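Local atomic coordinates of uncharacterized protein (Bacteroides ovatus, PDB entry 4QEY), a protein that is of unknown function but belongs to a bacterial lipoprotein family with a PLAT/LH2 and C2-like fold, whose members probably bind calcium. Residues A[23-28]-A[89-94]; A[27-32]-A[81-86]. All blocks are in the same frame, centred on the assembly; numbering follows the deposited sequence. Where two conformers were deposited one is given.

Interaction 1. Residues A[23-28]-A[89-94]. With EDO (1,2-ethanediol), chain L; EDO (1,2-ethanediol), chain M; EDO (1,2-ethanediol), chain N.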
# COMPACT_ATOMS: atom_id res chain seq x y z
N THR A 23 6.33 12.54 -8.47
CA THR A 23 5.00 11.98 -8.21
C THR A 23 3.96 12.46 -9.26
O THR A 23 2.98 11.75 -9.51
CB THR A 23 4.52 12.32 -6.78
OG1 THR A 23 4.57 13.74 -6.61
CG2 THR A 23 5.34 11.61 -5.69
N ASP A 24 4.18 13.60 -9.89
CA ASP A 24 3.26 14.13 -10.90
C ASP A 24 3.35 13.38 -12.24
O ASP A 24 2.42 13.47 -13.06
CB ASP A 24 3.54 15.62 -11.12
CG ASP A 24 3.25 16.51 -9.92
OD1 ASP A 24 2.55 16.04 -8.98
OD2 ASP A 24 3.67 17.69 -9.93
N ASP A 25 4.45 12.63 -12.46
CA ASP A 25 4.70 11.92 -13.72
C ASP A 25 4.31 10.42 -13.66
O ASP A 25 4.61 9.67 -14.58
CB ASP A 25 6.19 12.04 -14.06
CG ASP A 25 6.60 13.46 -14.35
OD1 ASP A 25 5.93 14.12 -15.17
OD2 ASP A 25 7.59 13.92 -13.75
N PHE A 26 3.60 10.02 -12.62
CA PHE A 26 3.13 8.66 -12.41
C PHE A 26 1.71 8.67 -11.91
O PHE A 26 1.24 9.72 -11.46
CB PHE A 26 4.05 7.91 -11.40
CG PHE A 26 5.49 7.74 -11.83
CD1 PHE A 26 6.44 8.72 -11.55
CD2 PHE A 26 5.90 6.58 -12.49
CE1 PHE A 26 7.77 8.55 -11.94
CE2 PHE A 26 7.23 6.43 -12.90
CZ PHE A 26 8.15 7.41 -12.61
N ASP A 27 1.03 7.52 -12.00
CA ASP A 27 -0.26 7.18 -11.41
C ASP A 27 -0.03 6.01 -10.45
O ASP A 27 0.46 4.98 -10.88
CB ASP A 27 -1.35 6.86 -12.44
CG ASP A 27 -1.89 8.01 -13.25
OD1 ASP A 27 -1.76 9.17 -12.80
OD2 ASP A 27 -2.52 7.75 -14.29
N LEU A 28 -0.28 6.20 -9.16
CA LEU A 28 -0.18 5.17 -8.12
C LEU A 28 -1.59 4.76 -7.74
O LEU A 28 -2.39 5.61 -7.30
CB LEU A 28 0.63 5.65 -6.89
CG LEU A 28 0.70 4.70 -5.69
CD1 LEU A 28 1.43 3.39 -6.05
CD2 LEU A 28 1.35 5.37 -4.53
N ALA A 89 12.20 10.47 -20.40
CA ALA A 89 12.98 9.43 -19.72
C ALA A 89 13.71 10.01 -18.50
O ALA A 89 14.07 11.19 -18.49
CB ALA A 89 13.98 8.82 -20.69
N GLY A 90 13.89 9.17 -17.48
CA GLY A 90 14.60 9.55 -16.27
C GLY A 90 13.77 10.08 -15.12
O GLY A 90 14.34 10.51 -14.12
N LYS A 91 12.42 10.09 -15.25
CA LYS A 91 11.52 10.50 -14.17
C LYS A 91 11.47 9.36 -13.16
O LYS A 91 11.31 8.21 -13.55
CB LYS A 91 10.13 10.88 -14.71
CG LYS A 91 10.12 12.05 -15.69
CD LYS A 91 10.53 13.37 -15.05
CE LYS A 91 10.26 14.55 -15.94
NZ LYS A 91 10.53 15.83 -15.24
N LYS A 92 11.70 9.65 -11.88
CA LYS A 92 11.79 8.63 -10.85
C LYS A 92 10.68 8.72 -9.82
O LYS A 92 10.28 9.81 -9.40
CB LYS A 92 13.14 8.70 -10.09
CG LYS A 92 14.39 8.55 -10.96
CD LYS A 92 15.67 8.55 -10.12
CE LYS A 92 16.90 8.34 -10.98
NZ LYS A 92 18.14 8.19 -10.18
N LEU A 93 10.21 7.54 -9.39
CA LEU A 93 9.25 7.38 -8.31
C LEU A 93 9.80 6.39 -7.33
O LEU A 93 10.20 5.30 -7.71
CB LEU A 93 7.84 6.96 -8.77
CG LEU A 93 6.75 7.08 -7.67
CD1 LEU A 93 6.37 8.52 -7.45
CD2 LEU A 93 5.53 6.30 -8.03
N LYS A 94 9.81 6.78 -6.06
CA LYS A 94 10.24 5.94 -4.95
C LYS A 94 9.00 5.52 -4.19
O LYS A 94 8.19 6.37 -3.82
CB LYS A 94 11.24 6.67 -4.03
CG LYS A 94 12.69 6.31 -4.17
CD LYS A 94 13.43 6.94 -3.00
CE LYS A 94 14.92 6.82 -3.13
NZ LYS A 94 15.62 7.58 -2.06
C1 EDO L . 1.19 9.95 -7.85
O1 EDO L . 2.49 9.50 -8.12
C2 EDO L . 0.25 8.97 -8.54
O2 EDO L . -1.10 9.29 -8.32
C1 EDO M . -0.53 12.54 -9.84
O1 EDO M . 0.35 12.13 -10.89
C2 EDO M . -2.02 12.17 -10.15
O2 EDO M . -2.16 10.76 -10.30
C1 EDO N . 10.14 6.42 0.20
O1 EDO N . 9.24 6.72 -0.84
C2 EDO N . 9.47 6.84 1.53
O2 EDO N . 9.10 8.23 1.56
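Leu-93 lays its CB over one face of the Phe-26 ring in a CH-pi contact. The carbon lies 3.6 Å from the ring centroid, 17° off the normal and displaced toward the rim, with CE1 of Phe-26 the nearest ring atom. With CG anti to the backbone N (chi1 -168°), Leu-93 sends both methyls on toward the 23-28 side, where they part company: CD2 turns back toward CB of Phe-26, while CD1 reaches CG2 of Thr-23 at 3.7 Å, the two side chains crossing at about a right angle. The far end of the ring meets backbone instead. CZ of Phe-26 comes within 3.4 Å of the Lys-91 carbonyl O, which lies at the ring edge, near its plane.

All this bridges the two four-stranded antiparallel sheets of the β-sandwich near one end: strand 26-36 belongs to one sheet, strand 92-101 to the other, and Val-82 of strand 73-84 touches both Phe-26 and Leu-93.

Toward solvent, Lys-91 takes over. Its chi1 sets CG beside the backbone N, and the bend at chi2 (-66°) then carries CD and CE along OD2 of Asp-25. That OD2 is 3.3 Å from CD of Lys-91 but 3.8 Å from its NZ, a long salt bridge in which the methylenes pack more closely than the charges. On the 23-28 side, a 1,2-ethanediol, probably from the crystallisation liquor, has its O1 within reach of the carbonyl O atoms of both Thr-23 and Phe-26; a second one nearby is placed doubtfully.

Interaction 2. Residues A[27-32]-A[81-86]. With EDO (1,2-ethanediol), chain M.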
# COMPACT_ATOMS: atom_id res chain seq x y z
N ASP A 27 1.03 7.52 -12.00
CA ASP A 27 -0.26 7.18 -11.41
C ASP A 27 -0.03 6.01 -10.45
O ASP A 27 0.46 4.98 -10.88
CB ASP A 27 -1.35 6.86 -12.44
CG ASP A 27 -1.89 8.01 -13.25
OD1 ASP A 27 -1.76 9.17 -12.80
OD2 ASP A 27 -2.52 7.75 -14.29
N LEU A 28 -0.28 6.20 -9.16
CA LEU A 28 -0.18 5.17 -8.12
C LEU A 28 -1.59 4.76 -7.74
O LEU A 28 -2.39 5.61 -7.30
CB LEU A 28 0.63 5.65 -6.89
CG LEU A 28 0.70 4.70 -5.69
CD1 LEU A 28 1.43 3.39 -6.05
CD2 LEU A 28 1.35 5.37 -4.53
N ASN A 29 -1.91 3.47 -7.96
CA ASN A 29 -3.20 2.88 -7.65
C ASN A 29 -2.97 1.80 -6.64
O ASN A 29 -2.12 0.93 -6.86
CB ASN A 29 -3.89 2.35 -8.91
CG ASN A 29 -3.92 3.37 -10.02
OD1 ASN A 29 -4.63 4.38 -9.94
ND2 ASN A 29 -3.07 3.16 -11.03
N ILE A 30 -3.63 1.88 -5.48
CA ILE A 30 -3.41 0.90 -4.42
C ILE A 30 -4.78 0.37 -3.92
O ILE A 30 -5.78 1.07 -3.95
CB ILE A 30 -2.52 1.41 -3.26
CG1 ILE A 30 -3.07 2.70 -2.63
CG2 ILE A 30 -1.07 1.62 -3.73
CD1 ILE A 30 -2.17 3.35 -1.49
N ALA A 31 -4.79 -0.92 -3.57
CA ALA A 31 -5.95 -1.61 -3.05
C ALA A 31 -5.56 -2.38 -1.81
O ALA A 31 -4.54 -3.05 -1.79
CB ALA A 31 -6.54 -2.55 -4.11
N PHE A 32 -6.36 -2.23 -0.75
CA PHE A 32 -6.17 -2.90 0.54
C PHE A 32 -7.34 -3.80 0.85
O PHE A 32 -8.51 -3.44 0.61
CB PHE A 32 -5.99 -1.90 1.69
CG PHE A 32 -4.87 -0.90 1.58
CD1 PHE A 32 -5.06 0.31 0.92
CD2 PHE A 32 -3.67 -1.11 2.24
CE1 PHE A 32 -4.05 1.27 0.88
CE2 PHE A 32 -2.66 -0.14 2.22
CZ PHE A 32 -2.85 1.05 1.54
N SER A 81 -0.31 -0.65 -8.35
CA SER A 81 0.17 -0.48 -9.71
C SER A 81 0.73 0.92 -9.85
O SER A 81 0.25 1.87 -9.23
CB SER A 81 -0.91 -0.77 -10.76
OG SER A 81 -1.96 0.18 -10.81
N VAL A 82 1.81 1.01 -10.61
CA VAL A 82 2.52 2.24 -10.96
C VAL A 82 2.53 2.34 -12.49
O VAL A 82 3.00 1.42 -13.16
CB VAL A 82 3.95 2.28 -10.34
CG1 VAL A 82 4.73 3.50 -10.81
CG2 VAL A 82 3.90 2.23 -8.82
N ILE A 83 1.93 3.41 -13.03
CA ILE A 83 1.86 3.69 -14.47
C ILE A 83 2.40 5.09 -14.67
O ILE A 83 2.00 5.98 -13.92
CB ILE A 83 0.41 3.50 -15.08
CG1 ILE A 83 -0.21 2.11 -14.80
CG2 ILE A 83 0.39 3.77 -16.58
CD1 ILE A 83 -0.98 2.01 -13.54
N SER A 84 3.34 5.25 -15.59
CA SER A 84 3.98 6.51 -15.97
C SER A 84 3.12 7.26 -16.96
O SER A 84 2.60 6.65 -17.92
CB SER A 84 5.35 6.26 -16.56
OG SER A 84 5.23 5.55 -17.79
N THR A 85 3.01 8.59 -16.76
CA THR A 85 2.19 9.50 -17.58
C THR A 85 3.08 10.56 -18.31
O THR A 85 2.59 11.61 -18.71
CB THR A 85 1.14 10.17 -16.68
OG1 THR A 85 1.81 10.86 -15.63
CG2 THR A 85 0.18 9.18 -16.08
N SER A 86 4.37 10.23 -18.54
CA SER A 86 5.35 11.10 -19.18
C SER A 86 6.15 10.40 -20.28
O SER A 86 6.59 9.26 -20.10
CB SER A 86 6.32 11.63 -18.13
OG SER A 86 7.38 12.40 -18.68
C1 EDO M . -0.53 12.54 -9.84
O1 EDO M . 0.35 12.13 -10.89
C2 EDO M . -2.02 12.17 -10.15
O2 EDO M . -2.16 10.76 -10.30
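Asp-27 and Ile-83 form an antiparallel hydrogen-bonded pair, each N-H bonded to the other's carbonyl O, with Asp-27 N 2.6 Å from Ile-83 O. Two residues along, Asn-29 and Ser-81 do the same, and there Ser-81 N lies 2.8 Å from Asn-29 O. All four N-H groups and all four carbonyl oxygens of these two pairs are therefore satisfied across the contact.

The second pair adds a side-chain bond. CG of Asn-29 lies anti to its carbonyl carbon (chi1 -50°), beside the backbone N, which helps place ND2 by OG of Ser-81. ND2 donates to that OG (3.2 Å, 159° at the hydrogen), the hydroxyl lying 11° out of the amide plane. The other end of the amide is also used: OD1 accepts from the backbone N of Lys-59. CD1 of Ile-83 packs against ND2 at 3.5 Å. An alanine in place of Asn-29 would probably leave Ser-81 OG without this donor and the Lys-59 N-H without its acceptor. On the same face of the sheet, OD1 of Asp-27 accepts a hydrogen bond from a 1,2-ethanediol.

Leu-28 and Val-82, the non-hydrogen-bonded pair between, point to the other, apolar face, where CD1 of Leu-28 meets CG2 of Val-82 at 3.9 Å. The two strands form the middle of their sheet, with 55-57 beside 26-36 and 121-127 beside 73-84; Leu-28 reaches Phe-124 in its own sheet and Gln-19 of strand 13-21 in the opposing one.

Both contacts use strand 26-36, one within a sheet, the other between sheets: interaction 2 ties it edge to edge with strand 73-84, whereas interaction 1 spans the sandwich to strand 92-101. The chemistry follows. Backbone hydrogen bonds dominate within the sheet; across the layers there are none, and ring-aliphatic packing does the work, with a charged pair at the periphery. Each is partly buried, but interaction 2 lies nearer the centre of the chain (about 11 Å, centre to centre) than interaction 1 (about 16 Å). They share Asp-27 and Leu-28, and among their touching points is Phe-26 CD2 on Val-82 CG1 at 3.7 Å, where the inner face of interaction 2 backs onto the interlayer packing.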